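Local structure of glucosamine--fructose-6-phosphate aminotransferase [isomerizing] (Francisella tularensis subsp. tularensis, 3TBF) at residues Glu228-Ala242 against Leu249-Gly263. The protein probably catalyses, through this C-terminal isomerase domain, the formation of glucosamine 6-phosphate from fructose 6-phosphate with nitrogen supplied by glutamine. Residues are numbered along the deposited sequence; the frame is centred on the assembly and turned at random. Where two conformers were deposited one is given.
Sequences EHTIFLGRGLYYPIA and LKEISYIHAEAYPSG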
loop_
_atom_site.group_PDB
_atom_site.type_symbol
_atom_site.label_atom_id
_atom_site.label_comp_id
_atom_site.label_asym_id
_atom_site.label_seq_id
_atom_site.Cartn_x
_atom_site.Cartn_y
_atom_site.Cartn_z
ATOM N N GLU A 228 -23.287 -2.133 0.045
ATOM C CA GLU A 228 -22.286 -2.951 0.753
ATOM C C GLU A 228 -20.854 -2.727 0.245
ATOM O O GLU A 228 -19.909 -3.289 0.783
ATOM C CB GLU A 228 -22.660 -4.432 0.715
ATOM C CG GLU A 228 -24.073 -4.757 1.239
ATOM C CD GLU A 228 -24.217 -4.697 2.772
ATOM O OE1 GLU A 228 -23.192 -4.800 3.510
ATOM O OE2 GLU A 228 -25.378 -4.544 3.232
ATOM N N HIS A 229 -20.689 -1.875 -0.758
ATOM C CA HIS A 229 -19.378 -1.521 -1.243
ATOM C C HIS A 229 -19.338 -0.033 -1.432
ATOM O O HIS A 229 -20.370 0.615 -1.626
ATOM C CB HIS A 229 -19.064 -2.161 -2.627
ATOM C CG HIS A 229 -19.412 -3.628 -2.748
ATOM N ND1 HIS A 229 -18.490 -4.637 -2.569
ATOM C CD2 HIS A 229 -20.572 -4.240 -3.094
ATOM C CE1 HIS A 229 -19.075 -5.809 -2.754
ATOM N NE2 HIS A 229 -20.334 -5.593 -3.100
ATOM N N THR A 230 -18.129 0.489 -1.377
ATOM C CA THR A 230 -17.820 1.798 -1.841
ATOM C C THR A 230 -16.354 1.858 -2.261
ATOM O O THR A 230 -15.462 1.275 -1.628
ATOM C CB THR A 230 -18.009 2.855 -0.727
ATOM O OG1 THR A 230 -19.388 2.879 -0.289
ATOM C CG2 THR A 230 -17.566 4.237 -1.235
ATOM N N ILE A 231 -16.115 2.640 -3.297
ATOM C CA ILE A 231 -14.791 2.963 -3.707
ATOM C C ILE A 231 -14.408 4.417 -3.454
ATOM O O ILE A 231 -15.163 5.339 -3.774
ATOM C CB ILE A 231 -14.675 2.704 -5.167
ATOM C CG1 ILE A 231 -15.007 1.223 -5.408
ATOM C CG2 ILE A 231 -13.286 3.134 -5.672
ATOM C CD1 ILE A 231 -14.249 0.627 -6.509
ATOM N N PHE A 232 -13.222 4.603 -2.871
ATOM C CA PHE A 232 -12.666 5.912 -2.602
ATOM C C PHE A 232 -11.502 6.127 -3.573
ATOM O O PHE A 232 -10.742 5.191 -3.856
ATOM C CB PHE A 232 -12.170 6.030 -1.178
ATOM C CG PHE A 232 -13.248 6.248 -0.174
ATOM C CD1 PHE A 232 -14.138 5.248 0.145
ATOM C CD2 PHE A 232 -13.349 7.440 0.502
ATOM C CE1 PHE A 232 -15.137 5.435 1.104
ATOM C CE2 PHE A 232 -14.376 7.648 1.445
ATOM C CZ PHE A 232 -15.277 6.658 1.728
ATOM N N LEU A 233 -11.377 7.356 -4.066
ATOM C CA LEU A 233 -10.372 7.714 -5.045
ATOM C C LEU A 233 -9.615 8.991 -4.693
ATOM O O LEU A 233 -10.207 9.969 -4.253
ATOM C CB LEU A 233 -11.028 7.943 -6.426
ATOM C CG LEU A 233 -11.664 6.745 -7.118
ATOM C CD1 LEU A 233 -12.176 7.193 -8.489
ATOM C CD2 LEU A 233 -10.720 5.549 -7.241
ATOM N N GLY A 234 -8.313 8.984 -4.928
ATOM C CA GLY A 234 -7.498 10.184 -4.769
ATOM C C GLY A 234 -6.150 9.940 -5.418
ATOM O O GLY A 234 -5.771 8.801 -5.637
ATOM N N ARG A 235 -5.428 11.011 -5.692
ATOM C CA ARG A 235 -4.142 10.964 -6.329
ATOM C C ARG A 235 -3.179 11.772 -5.513
ATOM O O ARG A 235 -3.535 12.827 -4.994
ATOM C CB ARG A 235 -4.234 11.647 -7.683
ATOM C CG ARG A 235 -4.357 10.699 -8.868
ATOM C CD ARG A 235 -4.119 11.467 -10.153
ATOM N NE ARG A 235 -4.218 10.634 -11.333
ATOM C CZ ARG A 235 -3.198 10.031 -11.933
ATOM N NH1 ARG A 235 -1.944 10.145 -11.481
ATOM N NH2 ARG A 235 -3.447 9.297 -12.999
ATOM N N GLY A 236 -1.921 11.376 -5.491
ATOM C CA GLY A 236 -0.914 12.201 -4.805
ATOM C C GLY A 236 -1.133 12.187 -3.299
ATOM O O GLY A 236 -1.487 11.150 -2.705
ATOM N N LEU A 237 -0.937 13.347 -2.680
ATOM C CA LEU A 237 -1.279 13.557 -1.293
ATOM C C LEU A 237 -2.663 13.016 -0.910
ATOM O O LEU A 237 -2.859 12.663 0.225
ATOM C CB LEU A 237 -1.345 15.052 -1.031
ATOM C CG LEU A 237 -0.084 15.753 -0.569
ATOM C CD1 LEU A 237 -0.141 17.339 -0.799
ATOM C CD2 LEU A 237 0.058 15.358 0.889
ATOM N N TYR A 238 -3.626 12.993 -1.835
ATOM C CA TYR A 238 -5.035 12.735 -1.487
ATOM C C TYR A 238 -5.368 11.257 -1.583
ATOM O O TYR A 238 -6.480 10.827 -1.217
ATOM C CB TYR A 238 -5.969 13.603 -2.360
ATOM C CG TYR A 238 -5.517 15.032 -2.262
ATOM C CD1 TYR A 238 -5.925 15.812 -1.210
ATOM C CD2 TYR A 238 -4.597 15.570 -3.151
ATOM C CE1 TYR A 238 -5.428 17.109 -1.031
ATOM C CE2 TYR A 238 -4.107 16.875 -3.003
ATOM C CZ TYR A 238 -4.521 17.625 -1.928
ATOM O OH TYR A 238 -4.051 18.897 -1.732
ATOM N N TYR A 239 -4.403 10.470 -2.076
ATOM C CA TYR A 239 -4.561 9.043 -2.088
ATOM C C TYR A 239 -4.649 8.552 -0.656
ATOM O O TYR A 239 -5.666 7.962 -0.285
ATOM C CB TYR A 239 -3.514 8.305 -2.985
ATOM C CG TYR A 239 -3.448 6.795 -2.791
ATOM C CD1 TYR A 239 -4.605 6.033 -2.727
ATOM C CD2 TYR A 239 -2.225 6.139 -2.657
ATOM C CE1 TYR A 239 -4.562 4.627 -2.508
ATOM C CE2 TYR A 239 -2.165 4.734 -2.439
ATOM C CZ TYR A 239 -3.342 3.993 -2.364
ATOM O OH TYR A 239 -3.289 2.626 -2.166
ATOM N N PRO A 240 -3.642 8.853 0.186
ATOM C CA PRO A 240 -3.762 8.449 1.585
ATOM C C PRO A 240 -4.969 9.052 2.276
ATOM O O PRO A 240 -5.487 8.487 3.251
ATOM C CB PRO A 240 -2.476 8.956 2.225
ATOM C CG PRO A 240 -1.511 9.269 1.144
ATOM C CD PRO A 240 -2.312 9.401 -0.155
ATOM N N ILE A 241 -5.402 10.238 1.854
ATOM C CA ILE A 241 -6.599 10.814 2.447
ATOM C C ILE A 241 -7.815 9.950 2.066
ATOM O O ILE A 241 -8.693 9.708 2.905
ATOM C CB ILE A 241 -6.773 12.277 2.004
ATOM C CG1 ILE A 241 -5.629 13.145 2.584
ATOM C CG2 ILE A 241 -8.196 12.876 2.344
ATOM C CD1 ILE A 241 -5.403 13.003 4.015
ATOM N N ALA A 242 -7.860 9.473 0.818
ATOM C CA ALA A 242 -8.899 8.525 0.387
ATOM C C ALA A 242 -8.871 7.220 1.171
ATOM O O ALA A 242 -9.907 6.678 1.565
ATOM C CB ALA A 242 -8.798 8.246 -1.147
ATOM N N LEU A 249 -15.157 4.615 6.886
ATOM C CA LEU A 249 -16.439 4.078 6.473
ATOM C C LEU A 249 -16.545 2.622 6.828
ATOM O O LEU A 249 -17.555 2.181 7.352
ATOM C CB LEU A 249 -16.648 4.261 4.970
ATOM C CG LEU A 249 -18.053 3.924 4.482
ATOM C CD1 LEU A 249 -18.995 4.778 5.197
ATOM C CD2 LEU A 249 -18.165 4.114 2.956
ATOM N N LYS A 250 -15.484 1.885 6.563
ATOM C CA LYS A 250 -15.429 0.464 6.817
ATOM C C LYS A 250 -15.541 0.192 8.320
ATOM O O LYS A 250 -16.352 -0.630 8.767
ATOM C CB LYS A 250 -14.083 -0.022 6.246
ATOM C CG LYS A 250 -13.748 -1.460 6.338
ATOM C CD LYS A 250 -12.555 -1.832 5.437
ATOM C CE LYS A 250 -11.429 -0.770 5.401
ATOM N NZ LYS A 250 -10.195 -1.243 4.694
ATOM N N GLU A 251 -14.757 0.935 9.088
ATOM C CA GLU A 251 -14.579 0.743 10.525
ATOM C C GLU A 251 -15.849 0.946 11.312
ATOM O O GLU A 251 -16.011 0.300 12.330
ATOM C CB GLU A 251 -13.541 1.761 11.056
ATOM C CG GLU A 251 -12.722 1.405 12.304
ATOM C CD GLU A 251 -11.483 2.358 12.525
ATOM O OE1 GLU A 251 -11.394 3.442 11.899
ATOM O OE2 GLU A 251 -10.579 2.020 13.330
ATOM N N ILE A 252 -16.729 1.862 10.884
ATOM C CA ILE A 252 -17.950 2.122 11.637
ATOM C C ILE A 252 -19.284 1.875 10.943
ATOM O O ILE A 252 -20.299 1.740 11.633
ATOM C CB ILE A 252 -17.953 3.534 12.248
ATOM C CG1 ILE A 252 -18.278 4.598 11.194
ATOM C CG2 ILE A 252 -16.622 3.813 12.962
ATOM C CD1 ILE A 252 -18.059 6.051 11.739
ATOM N N SER A 253 -19.313 1.827 9.615
ATOM C CA SER A 253 -20.535 1.396 8.904
ATOM C C SER A 253 -20.494 -0.047 8.451
ATOM O O SER A 253 -21.503 -0.606 8.061
ATOM C CB SER A 253 -20.815 2.276 7.691
ATOM O OG SER A 253 -20.082 1.914 6.555
ATOM N N TYR A 254 -19.314 -0.636 8.492
ATOM C CA TYR A 254 -19.091 -1.981 8.006
ATOM C C TYR A 254 -19.344 -2.185 6.531
ATOM O O TYR A 254 -19.309 -3.278 6.106
ATOM C CB TYR A 254 -19.901 -3.021 8.787
ATOM C CG TYR A 254 -19.781 -2.891 10.279
ATOM C CD1 TYR A 254 -18.584 -2.489 10.865
ATOM C CD2 TYR A 254 -20.867 -3.172 11.108
ATOM C CE1 TYR A 254 -18.476 -2.350 12.230
ATOM C CE2 TYR A 254 -20.761 -3.054 12.484
ATOM C CZ TYR A 254 -19.559 -2.630 13.039
ATOM O OH TYR A 254 -19.414 -2.509 14.409
ATOM N N ILE A 255 -19.541 -1.130 5.759
ATOM C CA ILE A 255 -19.463 -1.203 4.317
ATOM C C ILE A 255 -18.055 -1.597 3.864
ATOM O O ILE A 255 -17.063 -1.129 4.414
ATOM C CB ILE A 255 -19.806 0.118 3.673
ATOM C CG1 ILE A 255 -21.273 0.454 3.913
ATOM C CG2 ILE A 255 -19.601 0.050 2.210
ATOM C CD1 ILE A 255 -21.683 1.861 3.392
ATOM N N HIS A 256 -17.976 -2.419 2.819
ATOM C CA HIS A 256 -16.690 -2.785 2.255
ATOM C C HIS A 256 -16.146 -1.629 1.427
ATOM O O HIS A 256 -16.286 -1.597 0.202
ATOM C CB HIS A 256 -16.772 -4.070 1.412
ATOM C CG HIS A 256 -15.433 -4.661 1.072
ATOM N ND1 HIS A 256 -15.294 -5.804 0.322
ATOM C CD2 HIS A 256 -14.175 -4.266 1.386
ATOM C CE1 HIS A 256 -14.009 -6.087 0.196
ATOM N NE2 HIS A 256 -13.310 -5.157 0.807
ATOM N N ALA A 257 -15.471 -0.709 2.094
ATOM C CA ALA A 257 -14.978 0.476 1.454
ATOM C C ALA A 257 -13.552 0.205 1.153
ATOM O O ALA A 257 -12.866 -0.315 1.996
ATOM C CB ALA A 257 -15.083 1.656 2.396
ATOM N N GLU A 258 -13.106 0.561 -0.048
ATOM C CA GLU A 258 -11.732 0.443 -0.429
ATOM C C GLU A 258 -11.259 1.630 -1.257
ATOM O O GLU A 258 -11.996 2.143 -2.151
ATOM C CB GLU A 258 -11.569 -0.824 -1.267
ATOM C CG GLU A 258 -10.096 -1.180 -1.446
ATOM C CD GLU A 258 -9.883 -2.410 -2.298
ATOM O OE1 GLU A 258 -10.912 -2.877 -2.850
ATOM O OE2 GLU A 258 -8.711 -2.865 -2.437
ATOM N N ALA A 259 -10.008 2.025 -1.005
ATOM C CA ALA A 259 -9.376 3.153 -1.690
ATOM C C ALA A 259 -8.393 2.710 -2.745
ATOM O O ALA A 259 -7.619 1.781 -2.527
ATOM C CB ALA A 259 -8.679 4.065 -0.711
ATOM N N TYR A 260 -8.405 3.425 -3.860
ATOM C CA TYR A 260 -7.460 3.193 -4.965
ATOM C C TYR A 260 -6.844 4.521 -5.376
ATOM O O TYR A 260 -7.534 5.543 -5.344
ATOM C CB TYR A 260 -8.189 2.596 -6.141
ATOM C CG TYR A 260 -8.695 1.169 -5.916
ATOM C CD1 TYR A 260 -7.890 0.058 -6.212
ATOM C CD2 TYR A 260 -10.000 0.936 -5.481
ATOM C CE1 TYR A 260 -8.364 -1.225 -6.035
ATOM C CE2 TYR A 260 -10.476 -0.321 -5.282
ATOM C CZ TYR A 260 -9.671 -1.415 -5.573
ATOM O OH TYR A 260 -10.201 -2.697 -5.399
ATOM N N PRO A 261 -5.537 4.530 -5.705
ATOM C CA PRO A 261 -4.969 5.737 -6.320
ATOM C C PRO A 261 -5.649 5.871 -7.654
ATOM O O PRO A 261 -5.757 4.871 -8.359
ATOM C CB PRO A 261 -3.479 5.397 -6.525
ATOM C CG PRO A 261 -3.285 3.974 -6.136
ATOM C CD PRO A 261 -4.625 3.366 -5.807
ATOM N N SER A 262 -6.138 7.055 -7.990
ATOM C CA SER A 262 -6.961 7.204 -9.193
ATOM C C SER A 262 -6.302 6.743 -10.501
ATOM O O SER A 262 -6.991 6.308 -11.421
ATOM C CB SER A 262 -7.404 8.644 -9.325
ATOM O OG SER A 262 -7.844 9.114 -8.056
ATOM N N GLY A 263 -4.979 6.831 -10.575
ATOM C CA GLY A 263 -4.242 6.349 -11.732
ATOM C C GLY A 263 -4.200 4.845 -11.959
ATOM O O GLY A 263 -3.725 4.415 -13.014
#
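Tyr239 lays one face of its ring over the Pro261 ring, whose CG sits over the ring centre, 3.8 Å from the centroid of the Tyr239 ring, a CH-pi contact. With CG anti to the backbone N (chi1 167°), the tyrosine ring lies alongside the proline, the two side chains pointing the same way. On the face carrying Phe232 and Ala259, Ala242 CB meets Ala259 CB at 4.2 Å, and Leu249 CD2 touches the Phe232 ring at its edge, 3.8 Å from CE1. These pairs seat helix 238-253 on strands 229-234 and 256-261: a beta-alpha-beta crossover, its strands 16° from parallel, within the second SIS domain. Five backbone bonds alternate between the strands; Phe232 N to Glu258 O (2.8 Å) is the straightest, at 170°. A sixth, Ser262 N to Gly234 O (3.0 Å), continues the ladder beyond Tyr260. Farther on, Arg235 sets one guanidinium face against Gly263, NH2 lying 3.3 Å from CA, while its NE bonds to Asn295. On the opposite sheet face, Ile231 CG2 reaches the Tyr260 ring edge at CD2 (4.0 Å), and His256 is hydrogen-bonded through NE2 to Glu258 of the second subunit and through ND1 to His229 of the second subunit.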